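Long-range contacts in esterase A (Caulobacter crescentus, PDB 5GKV), which probably hydrolyses ester bonds and is a penicillin-binding protein homologue of the beta-lactamase family: residues D140-F145 with P244-P248; A236-F241 with D309-P313; W147-C151 with G175-E180. All blocks are in the same frame, centred on the assembly; numbering follows the deposited sequence.

The three contacts lie in one family region of a beta-lactamase-like fold, and none of their segments is a strand of its seven-stranded antiparallel sheet. Along the chain, 140-145 comes first, then both helices of contact 3, then 236-241 and 244-248 in quick succession, and last 309-313. Contact 3 is thus nested inside the loop closed by contact 1, whereas contacts 1 and 2 interleave. Contact 1 touches both others: its centre is about 13 Å from that of contact 3 and about 17 Å from that of contact 2. Contacts 2 and 3 approach no closer than about 11 Å between nearest atoms. Loops 140-145 and 244-248 thus tie helices 147-156 and 173-186 to helix 235-241.

Contact 1: residues D140-F145 with P244-P248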
ATOM      1  N   ASP A 140       2.739 -24.580  -5.219  1.00 36.85           N
ATOM      2  CA  ASP A 140       3.915 -24.188  -5.980  1.00 39.45           C
ATOM      3  C   ASP A 140       4.231 -22.732  -5.662  1.00 38.08           C
ATOM      4  O   ASP A 140       3.351 -21.875  -5.816  1.00 39.33           O
ATOM      5  CB  ASP A 140       3.651 -24.378  -7.477  1.00 39.95           C
ATOM      6  CG  ASP A 140       4.834 -23.968  -8.361  1.00 45.39           C
ATOM      7  OD1 ASP A 140       5.807 -23.350  -7.873  1.00 44.42           O
ATOM      8  OD2 ASP A 140       4.782 -24.259  -9.578  1.00 51.65           O
ATOM      9  N   PRO A 141       5.450 -22.408  -5.213  1.00 39.77           N
ATOM     10  CA  PRO A 141       5.765 -21.009  -4.874  1.00 36.24           C
ATOM     11  C   PRO A 141       5.795 -20.064  -6.067  1.00 38.85           C
ATOM     12  O   PRO A 141       5.849 -18.842  -5.858  1.00 38.18           O
ATOM     13  CB  PRO A 141       7.150 -21.110  -4.218  1.00 42.62           C
ATOM     14  CG  PRO A 141       7.250 -22.539  -3.754  1.00 40.86           C
ATOM     15  CD  PRO A 141       6.519 -23.333  -4.790  1.00 40.27           C
ATOM     16  N   ALA A 142       5.765 -20.567  -7.302  1.00 40.32           N
ATOM     17  CA  ALA A 142       5.708 -19.699  -8.474  1.00 39.25           C
ATOM     18  C   ALA A 142       4.284 -19.434  -8.945  1.00 37.07           C
ATOM     19  O   ALA A 142       4.103 -18.778  -9.981  1.00 35.27           O
ATOM     20  CB  ALA A 142       6.526 -20.297  -9.625  1.00 37.74           C
ATOM     21  N   ILE A 143       3.273 -19.928  -8.218  1.00 33.75           N
ATOM     22  CA  ILE A 143       1.888 -19.723  -8.639  1.00 31.62           C
ATOM     23  C   ILE A 143       1.591 -18.242  -8.768  1.00 31.67           C
ATOM     24  O   ILE A 143       0.832 -17.830  -9.655  1.00 31.17           O
ATOM     25  CB  ILE A 143       0.902 -20.408  -7.665  1.00 31.77           C
ATOM     26  CG1 ILE A 143      -0.517 -20.373  -8.237  1.00 32.09           C
ATOM     27  CG2 ILE A 143       0.939 -19.740  -6.301  1.00 29.19           C
ATOM     28  CD1 ILE A 143      -1.549 -21.118  -7.400  1.00 35.39           C
ATOM     29  N   TRP A 144       2.227 -17.416  -7.926  1.00 27.22           N
ATOM     30  CA  TRP A 144       1.947 -15.985  -7.895  1.00 30.09           C
ATOM     31  C   TRP A 144       2.250 -15.313  -9.233  1.00 33.37           C
ATOM     32  O   TRP A 144       1.667 -14.270  -9.541  1.00 29.26           O
ATOM     33  CB  TRP A 144       2.749 -15.322  -6.772  1.00 31.45           C
ATOM     34  CG  TRP A 144       2.579 -15.960  -5.393  1.00 30.04           C
ATOM     35  CD1 TRP A 144       3.506 -16.699  -4.706  1.00 29.93           C
ATOM     36  CD2 TRP A 144       1.413 -15.901  -4.553  1.00 27.29           C
ATOM     37  NE1 TRP A 144       2.994 -17.096  -3.490  1.00 31.08           N
ATOM     38  CE2 TRP A 144       1.709 -16.621  -3.374  1.00 29.22           C
ATOM     39  CE3 TRP A 144       0.149 -15.308  -4.686  1.00 25.94           C
ATOM     40  CZ2 TRP A 144       0.788 -16.758  -2.329  1.00 25.94           C
ATOM     41  CZ3 TRP A 144      -0.770 -15.453  -3.649  1.00 24.59           C
ATOM     42  CH2 TRP A 144      -0.443 -16.172  -2.485  1.00 24.48           C
ATOM     43  N   PHE A 145       3.150 -15.888 -10.041  1.00 32.92           N
ATOM     44  CA  PHE A 145       3.452 -15.340 -11.362  1.00 35.12           C
ATOM     45  C   PHE A 145       2.458 -15.768 -12.435  1.00 39.56           C
ATOM     46  O   PHE A 145       2.599 -15.357 -13.592  1.00 43.12           O
ATOM     47  CB  PHE A 145       4.868 -15.738 -11.785  1.00 36.64           C
ATOM     48  CG  PHE A 145       5.933 -15.134 -10.929  1.00 41.29           C
ATOM     49  CD1 PHE A 145       6.345 -13.825 -11.137  1.00 42.06           C
ATOM     50  CD2 PHE A 145       6.512 -15.862  -9.901  1.00 43.33           C
ATOM     51  CE1 PHE A 145       7.320 -13.258 -10.344  1.00 41.49           C
ATOM     52  CE2 PHE A 145       7.497 -15.301  -9.106  1.00 46.95           C
ATOM     53  CZ  PHE A 145       7.900 -13.998  -9.326  1.00 42.25           C
ATOM     54  N   PRO A 244       6.454 -22.081   2.688  1.00 32.53           N
ATOM     55  CA  PRO A 244       7.438 -21.893   1.605  1.00 36.45           C
ATOM     56  C   PRO A 244       6.877 -21.132   0.417  1.00 32.87           C
ATOM     57  O   PRO A 244       7.645 -20.517  -0.334  1.00 32.79           O
ATOM     58  CB  PRO A 244       7.820 -23.332   1.216  1.00 39.46           C
ATOM     59  CG  PRO A 244       7.479 -24.157   2.407  1.00 36.58           C
ATOM     60  CD  PRO A 244       6.273 -23.502   3.036  1.00 32.22           C
ATOM     61  N   TRP A 245       5.558 -21.149   0.229  1.00 34.64           N
ATOM     62  CA  TRP A 245       4.913 -20.485  -0.890  1.00 34.08           C
ATOM     63  C   TRP A 245       4.229 -19.179  -0.496  1.00 28.72           C
ATOM     64  O   TRP A 245       3.542 -18.581  -1.329  1.00 30.69           O
ATOM     65  CB  TRP A 245       3.898 -21.432  -1.525  1.00 31.87           C
ATOM     66  CG  TRP A 245       2.927 -21.936  -0.528  1.00 34.71           C
ATOM     67  CD1 TRP A 245       1.772 -21.326  -0.125  1.00 32.89           C
ATOM     68  CD2 TRP A 245       3.026 -23.150   0.229  1.00 32.81           C
ATOM     69  NE1 TRP A 245       1.141 -22.088   0.830  1.00 29.78           N
ATOM     70  CE2 TRP A 245       1.888 -23.213   1.065  1.00 32.25           C
ATOM     71  CE3 TRP A 245       3.967 -24.188   0.285  1.00 35.19           C
ATOM     72  CZ2 TRP A 245       1.660 -24.280   1.942  1.00 35.11           C
ATOM     73  CZ3 TRP A 245       3.736 -25.250   1.153  1.00 39.68           C
ATOM     74  CH2 TRP A 245       2.590 -25.287   1.969  1.00 35.83           C
ATOM     75  N   SER A 246       4.390 -18.725   0.751  1.00 27.89           N
ATOM     76  CA  SER A 246       3.681 -17.528   1.194  1.00 26.18           C
ATOM     77  C   SER A 246       4.068 -16.290   0.379  1.00 33.36           C
ATOM     78  O   SER A 246       3.239 -15.388   0.197  1.00 28.10           O
ATOM     79  CB  SER A 246       3.924 -17.290   2.692  1.00 27.53           C
ATOM     80  OG  SER A 246       3.282 -18.276   3.506  1.00 23.95           O
ATOM     81  N   SER A 247       5.298 -16.227  -0.138  1.00 28.82           N
ATOM     82  CA  SER A 247       5.667 -15.048  -0.913  1.00 30.21           C
ATOM     83  C   SER A 247       6.133 -15.450  -2.310  1.00 35.74           C
ATOM     84  O   SER A 247       6.615 -16.570  -2.508  1.00 37.50           O
ATOM     85  CB  SER A 247       6.770 -14.246  -0.207  1.00 35.76           C
ATOM     86  OG  SER A 247       8.007 -14.919  -0.311  1.00 42.34           O
ATOM     87  N   PRO A 248       5.988 -14.560  -3.311  1.00 39.02           N
ATOM     88  CA  PRO A 248       6.350 -14.894  -4.694  1.00 42.29           C
ATOM     89  C   PRO A 248       7.833 -15.209  -4.879  1.00 41.05           C
ATOM     90  O   PRO A 248       8.651 -14.604  -4.190  1.00 50.21           O
ATOM     91  CB  PRO A 248       5.959 -13.628  -5.470  1.00 39.68           C
ATOM     92  CG  PRO A 248       4.913 -12.975  -4.623  1.00 38.39           C
ATOM     93  CD  PRO A 248       5.356 -13.231  -3.218  1.00 35.51           C
TER
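Trp144 reaches across from one loop to Pro248 and to the backbone of the other, and its atoms divide the work in order. CB rests on the proline ring, 3.8 Å from Pro248 CG. A chi1 of -53° sets CG beside the backbone N and anti to the carbonyl carbon, which points the indole at 244-248. CD1 then comes 3.4 Å from Pro248 CA, while Pro248 CD lies over one face of the ring. NE1 makes the polar link of the contact, giving its N-H to Trp245 O at 2.7 Å with an N-H...O angle of 152°. That oxygen is only 3° out of the indole plane, so the edge of the ring is directed at it. Past NE1, Trp144 CZ2 lies 3.5 Å from the same Trp245 O and a little farther from Ser246 O. A tryptophan suits the place because one flat side chain offers a broad hydrocarbon surface to a proline and a single N-H to a carbonyl of a buried residue.

Pro141 supplies the second touch, its CA 3.9 Å from Trp245 CB. It is the second residue of a type I beta turn from Asp140 to Ile143, where the fixed phi of proline fits. Asp140 OD1 braces the turn by accepting Ala142 N at 2.8 Å, an Asx turn. Trp245 turns its indole away from Pro141, and its NE1 is taken by Phe135 O. Phe145 adds an apolar touch, CE2 to Pro248 CB at 4.3 Å.

The two loops are thus tied together between four helices: 140-145 leads into helix 147-156, on whose Thr150 Trp144 packs, and the Trp144 carbonyl accepts Tyr176 OH of helix 173-186; 244-248 follows helix 235-241, and Pro248 leans on Trp256 of helix 253-258.

Contact 2: residues A236-F241 with D309-P313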
ATOM      1  N   ALA A 236      -4.215 -18.624  10.032  1.00 17.98           N
ATOM      2  CA  ALA A 236      -4.199 -17.481   9.119  1.00 19.86           C
ATOM      3  C   ALA A 236      -2.804 -16.881   9.015  1.00 20.96           C
ATOM      4  O   ALA A 236      -2.294 -16.664   7.910  1.00 19.32           O
ATOM      5  CB  ALA A 236      -5.209 -16.424   9.579  1.00 19.05           C
ATOM      6  N   VAL A 237      -2.164 -16.604  10.154  1.00 20.08           N
ATOM      7  CA  VAL A 237      -0.809 -16.057  10.082  1.00 21.24           C
ATOM      8  C   VAL A 237       0.140 -17.095   9.492  1.00 21.90           C
ATOM      9  O   VAL A 237       1.014 -16.760   8.688  1.00 17.98           O
ATOM     10  CB  VAL A 237      -0.339 -15.541  11.464  1.00 25.60           C
ATOM     11  CG1 VAL A 237      -0.160 -16.665  12.435  1.00 26.52           C
ATOM     12  CG2 VAL A 237       0.971 -14.724  11.341  1.00 28.39           C
ATOM     13  N   GLU A 238      -0.059 -18.377   9.827  1.00 22.76           N
ATOM     14  CA  GLU A 238       0.743 -19.452   9.243  1.00 24.24           C
ATOM     15  C   GLU A 238       0.679 -19.438   7.719  1.00 24.56           C
ATOM     16  O   GLU A 238       1.715 -19.442   7.040  1.00 24.61           O
ATOM     17  CB  GLU A 238       0.260 -20.810   9.748  1.00 26.04           C
ATOM     18  CG  GLU A 238       0.735 -21.194  11.115  1.00 40.91           C
ATOM     19  CD  GLU A 238       1.914 -22.146  11.059  1.00 54.40           C
ATOM     20  OE1 GLU A 238       2.634 -22.237  12.077  1.00 65.18           O
ATOM     21  OE2 GLU A 238       2.115 -22.788   9.998  1.00 54.91           O
ATOM     22  N   ALA A 239      -0.537 -19.457   7.166  1.00 20.08           N
ATOM     23  CA  ALA A 239      -0.689 -19.466   5.715  1.00 20.95           C
ATOM     24  C   ALA A 239      -0.188 -18.162   5.098  1.00 21.03           C
ATOM     25  O   ALA A 239       0.408 -18.171   4.009  1.00 23.63           O
ATOM     26  CB  ALA A 239      -2.150 -19.718   5.341  1.00 21.95           C
ATOM     27  N   ALA A 240      -0.410 -17.031   5.780  1.00 19.48           N
ATOM     28  CA  ALA A 240      -0.080 -15.734   5.184  1.00 20.74           C
ATOM     29  C   ALA A 240       1.423 -15.544   5.058  1.00 24.92           C
ATOM     30  O   ALA A 240       1.904 -14.997   4.058  1.00 21.29           O
ATOM     31  CB  ALA A 240      -0.671 -14.586   6.008  1.00 15.36           C
ATOM     32  N   PHE A 241       2.188 -15.969   6.063  1.00 21.26           N
ATOM     33  CA  PHE A 241       3.590 -15.565   6.142  1.00 27.46           C
ATOM     34  C   PHE A 241       4.594 -16.702   6.279  1.00 30.28           C
ATOM     35  O   PHE A 241       5.762 -16.494   5.939  1.00 28.09           O
ATOM     36  CB  PHE A 241       3.799 -14.590   7.312  1.00 23.99           C
ATOM     37  CG  PHE A 241       3.411 -13.164   6.993  1.00 23.03           C
ATOM     38  CD1 PHE A 241       4.169 -12.405   6.114  1.00 27.68           C
ATOM     39  CD2 PHE A 241       2.281 -12.589   7.556  1.00 24.61           C
ATOM     40  CE1 PHE A 241       3.814 -11.099   5.814  1.00 23.41           C
ATOM     41  CE2 PHE A 241       1.928 -11.283   7.257  1.00 24.40           C
ATOM     42  CZ  PHE A 241       2.700 -10.540   6.388  1.00 24.66           C
ATOM     43  N   ASP A 309      -6.082  -7.936  14.785  1.00 18.84           N
ATOM     44  CA  ASP A 309      -5.990  -8.653  13.525  1.00 24.40           C
ATOM     45  C   ASP A 309      -5.394 -10.030  13.765  1.00 22.37           C
ATOM     46  O   ASP A 309      -4.496 -10.197  14.596  1.00 22.44           O
ATOM     47  CB  ASP A 309      -5.140  -7.864  12.527  1.00 20.71           C
ATOM     48  CG  ASP A 309      -5.278  -8.379  11.109  1.00 19.05           C
ATOM     49  OD1 ASP A 309      -6.141  -7.865  10.371  1.00 18.46           O
ATOM     50  OD2 ASP A 309      -4.500  -9.275  10.725  1.00 18.76           O
ATOM     51  N   LEU A 310      -5.906 -11.027  13.039  1.00 20.85           N
ATOM     52  CA  LEU A 310      -5.430 -12.393  13.218  1.00 19.97           C
ATOM     53  C   LEU A 310      -4.017 -12.594  12.689  1.00 24.49           C
ATOM     54  O   LEU A 310      -3.351 -13.563  13.078  1.00 21.51           O
ATOM     55  CB  LEU A 310      -6.379 -13.380  12.536  1.00 21.46           C
ATOM     56  CG  LEU A 310      -7.825 -13.379  13.032  1.00 16.87           C
ATOM     57  CD1 LEU A 310      -8.737 -14.190  12.099  1.00 17.53           C
ATOM     58  CD2 LEU A 310      -7.840 -13.931  14.467  1.00 25.21           C
ATOM     59  N   VAL A 311      -3.542 -11.705  11.818  1.00 20.12           N
ATOM     60  CA  VAL A 311      -2.269 -11.867  11.128  1.00 22.82           C
ATOM     61  C   VAL A 311      -1.274 -10.780  11.528  1.00 23.77           C
ATOM     62  O   VAL A 311      -0.159 -11.074  11.967  1.00 21.98           O
ATOM     63  CB  VAL A 311      -2.468 -11.898   9.589  1.00 21.48           C
ATOM     64  CG1 VAL A 311      -1.129 -11.982   8.874  1.00 20.84           C
ATOM     65  CG2 VAL A 311      -3.364 -13.081   9.188  1.00 17.61           C
ATOM     66  N   LEU A 312      -1.660  -9.523  11.391  1.00 21.18           N
ATOM     67  CA  LEU A 312      -0.800  -8.442  11.860  1.00 21.43           C
ATOM     68  C   LEU A 312      -0.991  -8.264  13.361  1.00 23.35           C
ATOM     69  O   LEU A 312      -2.129  -8.229  13.837  1.00 21.10           O
ATOM     70  CB  LEU A 312      -1.096  -7.138  11.119  1.00 22.36           C
ATOM     71  CG  LEU A 312      -0.843  -7.189   9.606  1.00 22.82           C
ATOM     72  CD1 LEU A 312      -1.260  -5.880   8.921  1.00 21.49           C
ATOM     73  CD2 LEU A 312       0.610  -7.495   9.290  1.00 25.49           C
ATOM     74  N   PRO A 313       0.075  -8.196  14.127  1.00 26.13           N
ATOM     75  CA  PRO A 313      -0.040  -8.173  15.598  1.00 26.31           C
ATOM     76  C   PRO A 313      -0.385  -6.789  16.143  1.00 31.97           C
ATOM     77  O   PRO A 313       0.381  -6.180  16.908  1.00 26.35           O
ATOM     78  CB  PRO A 313       1.349  -8.657  16.042  1.00 27.07           C
ATOM     79  CG  PRO A 313       2.276  -8.207  14.959  1.00 27.86           C
ATOM     80  CD  PRO A 313       1.473  -8.323  13.667  1.00 27.48           C
TER
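With chi1 at 177°, Val311 holds its two methyls apart against helix 235-241: CG1, opposite its backbone N, heads for Phe241 and Ala240, whereas CG2, opposite the carbonyl carbon, faces Ala236. Phe241, turned to chi1 -81°, brings the edge of its ring to CG1. In this beta-lactamase-like fold the contact joins the short helix 235-241 to the loop between strands 305-306 and 315-318, and that loop is shaped by an Asx turn at Asp309.

The closest meeting is Val311 CG1 with Phe241 CE2, 3.5 Å apart, the methyl lying in the plane of the ring and not over its face. CG1 also packs against Ala240 CB at 3.9 Å. The other branch, CG2, stands 3.8 Å from Ala236 CB. Ala236 and Ala240 are one helical turn apart, and their small side chains let the beta-branched valine lie close against the helix; valine, with two methyls on one carbon, can serve both at once. Val237 comes alongside the loop backbone, its CB 3.9 Å from Leu310 O, a carbonyl that accepts a hydrogen bond from Asn234 ND2. The same Asn234 takes Val237 N on its OD1, so one side chain links the start of the helix to the loop. Leu312 CD2 adds a looser touch on Phe241 CE2, and the phenyl ring also meets that of Phe230.

Aspartate suits position 309 because a short carboxylate can fold back on the chain that follows it. OD1 accepts from Ser167 OG, and Tyr169 N reaches OD2. Asp309 OD2 also takes Val311 N at 2.8 Å and Leu312 N at 2.9 Å, the two amides approaching from opposite faces of the carboxylate plane.

Contact 3: residues W147-C151 with G175-E180; sequences WDATC and GYLAGE
Glu180 offers both carboxylate oxygens: OE1 receives the indole N-H of Trp147, and OE2 is gripped by salt bridges from Arg183 and Arg184. The bond from Trp147 NE1 to Glu180 OE1 measures 2.9 Å and is nearly straight at 172°; OE1 lies in the indole plane, while NE1 approaches from above the plane of the carboxylate. These pairs would probably stabilise the charged form of this buried acid. A water also joins Asp148 OD1 to Glu180 OE2, though its bond to the glutamate is weak.

Here helix 147-156 crosses helix 173-186, a helix-helix packing of the beta-lactamase-like fold; the two short segments meet at a signed angle of -106°, their axes 10.2 Å apart. Trp147 and Tyr176 are the two large side chains of the interface. The chi1 of Trp147, -174°, swings its ring over from the first helix to lie along the second, where CZ2 comes 3.7 Å from Gly179 C. The bare backbone of glycine suits a place where an indole edge presses so close to the helix. One face of the indole receives Tyr176 CD2, 3.5 Å from Trp147 CE3, the two rings meeting obliquely, and Cys151 SG lies over the rim of that face.

Cys151 fits as a compact, polarisable side chain: its SG is 3.7 Å from Glu180 CB, against the aliphatic root of the glutamate. Thr150 completes the interface, its CG2 methyl standing over the middle of the Tyr176 ring in a CH-pi contact, 3.5 Å from the ring centroid.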
ATOM      1  N   TRP A 147      -1.260 -15.249 -12.928  1.00 31.74           N
ATOM      2  CA  TRP A 147      -2.446 -14.552 -12.431  1.00 29.91           C
ATOM      3  C   TRP A 147      -3.664 -15.468 -12.389  1.00 33.09           C
ATOM      4  O   TRP A 147      -4.345 -15.569 -11.360  1.00 28.31           O
ATOM      5  CB  TRP A 147      -2.749 -13.326 -13.296  1.00 30.51           C
ATOM      6  CG  TRP A 147      -3.873 -12.518 -12.738  1.00 26.25           C
ATOM      7  CD1 TRP A 147      -5.205 -12.638 -13.031  1.00 26.81           C
ATOM      8  CD2 TRP A 147      -3.767 -11.482 -11.760  1.00 23.41           C
ATOM      9  NE1 TRP A 147      -5.931 -11.724 -12.302  1.00 25.06           N
ATOM     10  CE2 TRP A 147      -5.069 -11.010 -11.507  1.00 25.10           C
ATOM     11  CE3 TRP A 147      -2.691 -10.912 -11.067  1.00 23.02           C
ATOM     12  CZ2 TRP A 147      -5.328  -9.993 -10.586  1.00 22.89           C
ATOM     13  CZ3 TRP A 147      -2.943  -9.898 -10.158  1.00 21.14           C
ATOM     14  CH2 TRP A 147      -4.256  -9.442  -9.928  1.00 21.91           C
ATOM     15  N   ASP A 148      -3.945 -16.156 -13.497  1.00 30.95           N
ATOM     16  CA  ASP A 148      -5.156 -16.971 -13.572  1.00 32.00           C
ATOM     17  C   ASP A 148      -5.107 -18.144 -12.599  1.00 31.58           C
ATOM     18  O   ASP A 148      -6.125 -18.491 -11.990  1.00 29.99           O
ATOM     19  CB  ASP A 148      -5.375 -17.465 -15.001  1.00 30.85           C
ATOM     20  CG  ASP A 148      -5.974 -16.392 -15.913  1.00 43.54           C
ATOM     21  OD1 ASP A 148      -6.389 -15.330 -15.403  1.00 37.61           O
ATOM     22  OD2 ASP A 148      -6.046 -16.617 -17.144  1.00 47.58           O
ATOM     23  N   ALA A 149      -3.944 -18.775 -12.437  1.00 29.27           N
ATOM     24  CA  ALA A 149      -3.877 -19.900 -11.507  1.00 30.21           C
ATOM     25  C   ALA A 149      -4.051 -19.438 -10.062  1.00 27.16           C
ATOM     26  O   ALA A 149      -4.709 -20.118  -9.264  1.00 27.85           O
ATOM     27  CB  ALA A 149      -2.567 -20.666 -11.676  1.00 29.76           C
ATOM     28  N   THR A 150      -3.500 -18.270  -9.711  1.00 27.32           N
ATOM     29  CA  THR A 150      -3.679 -17.763  -8.350  1.00 27.47           C
ATOM     30  C   THR A 150      -5.151 -17.452  -8.076  1.00 27.31           C
ATOM     31  O   THR A 150      -5.711 -17.886  -7.059  1.00 23.33           O
ATOM     32  CB  THR A 150      -2.803 -16.522  -8.120  1.00 25.40           C
ATOM     33  OG1 THR A 150      -1.424 -16.861  -8.315  1.00 29.53           O
ATOM     34  CG2 THR A 150      -2.981 -15.981  -6.699  1.00 20.90           C
ATOM     35  N   CYS A 151      -5.806 -16.722  -8.989  1.00 24.21           N
ATOM     36  CA  CYS A 151      -7.218 -16.390  -8.788  1.00 23.37           C
ATOM     37  C   CYS A 151      -8.083 -17.642  -8.744  1.00 27.09           C
ATOM     38  O   CYS A 151      -9.053 -17.711  -7.979  1.00 24.36           O
ATOM     39  CB  CYS A 151      -7.718 -15.448  -9.891  1.00 23.59           C
ATOM     40  SG  CYS A 151      -6.938 -13.801  -9.893  1.00 26.65           S
ATOM     41  N   GLY A 175      -4.034  -8.662  -3.327  1.00 17.59           N
ATOM     42  CA  GLY A 175      -3.817  -8.023  -4.613  1.00 20.17           C
ATOM     43  C   GLY A 175      -4.513  -8.750  -5.738  1.00 20.85           C
ATOM     44  O   GLY A 175      -4.941  -8.128  -6.717  1.00 19.52           O
ATOM     45  N   TYR A 176      -4.652 -10.072  -5.611  1.00 19.55           N
ATOM     46  CA  TYR A 176      -5.367 -10.852  -6.606  1.00 21.05           C
ATOM     47  C   TYR A 176      -6.872 -10.722  -6.423  1.00 21.08           C
ATOM     48  O   TYR A 176      -7.613 -10.656  -7.412  1.00 22.72           O
ATOM     49  CB  TYR A 176      -4.915 -12.312  -6.540  1.00 21.04           C
ATOM     50  CG  TYR A 176      -3.433 -12.470  -6.811  1.00 23.05           C
ATOM     51  CD1 TYR A 176      -2.490 -12.293  -5.790  1.00 19.94           C
ATOM     52  CD2 TYR A 176      -2.964 -12.777  -8.096  1.00 24.23           C
ATOM     53  CE1 TYR A 176      -1.135 -12.430  -6.036  1.00 23.69           C
ATOM     54  CE2 TYR A 176      -1.605 -12.921  -8.349  1.00 24.97           C
ATOM     55  CZ  TYR A 176      -0.694 -12.746  -7.315  1.00 26.44           C
ATOM     56  OH  TYR A 176       0.663 -12.874  -7.545  1.00 26.16           O
ATOM     57  N   LEU A 177      -7.343 -10.646  -5.173  1.00 16.74           N
ATOM     58  CA  LEU A 177      -8.762 -10.400  -4.935  1.00 20.20           C
ATOM     59  C   LEU A 177      -9.183  -9.049  -5.507  1.00 19.34           C
ATOM     60  O   LEU A 177     -10.118  -8.967  -6.314  1.00 19.70           O
ATOM     61  CB  LEU A 177      -9.075 -10.466  -3.439  1.00 18.92           C
ATOM     62  CG  LEU A 177      -8.863 -11.806  -2.730  1.00 22.65           C
ATOM     63  CD1 LEU A 177      -9.308 -11.710  -1.264  1.00 18.88           C
ATOM     64  CD2 LEU A 177      -9.600 -12.913  -3.469  1.00 20.98           C
ATOM     65  N   ALA A 178      -8.506  -7.977  -5.079  1.00 20.08           N
ATOM     66  CA  ALA A 178      -8.797  -6.641  -5.591  1.00 20.55           C
ATOM     67  C   ALA A 178      -8.566  -6.564  -7.096  1.00 19.75           C
ATOM     68  O   ALA A 178      -9.378  -5.984  -7.826  1.00 18.72           O
ATOM     69  CB  ALA A 178      -7.939  -5.596  -4.872  1.00 16.08           C
ATOM     70  N   GLY A 179      -7.459  -7.141  -7.573  1.00 18.68           N
ATOM     71  CA  GLY A 179      -7.107  -6.996  -8.975  1.00 20.88           C
ATOM     72  C   GLY A 179      -8.098  -7.686  -9.890  1.00 20.01           C
ATOM     73  O   GLY A 179      -8.407  -7.188 -10.976  1.00 20.72           O
ATOM     74  N   GLU A 180      -8.610  -8.841  -9.469  1.00 17.86           N
ATOM     75  CA  GLU A 180      -9.476  -9.611 -10.352  1.00 17.31           C
ATOM     76  C   GLU A 180     -10.881  -9.029 -10.367  1.00 17.80           C
ATOM     77  O   GLU A 180     -11.527  -9.000 -11.418  1.00 17.98           O
ATOM     78  CB  GLU A 180      -9.473 -11.089  -9.926  1.00 20.85           C
ATOM     79  CG  GLU A 180     -10.326 -12.016 -10.779  1.00 22.46           C
ATOM     80  CD  GLU A 180      -9.834 -12.168 -12.208  1.00 25.28           C
ATOM     81  OE1 GLU A 180      -8.795 -11.573 -12.569  1.00 22.73           O
ATOM     82  OE2 GLU A 180     -10.511 -12.886 -12.981  1.00 29.81           O
TER
HETATM   83  O   HOH W   1      -8.851 -14.967 -13.606  1.00 35.40           O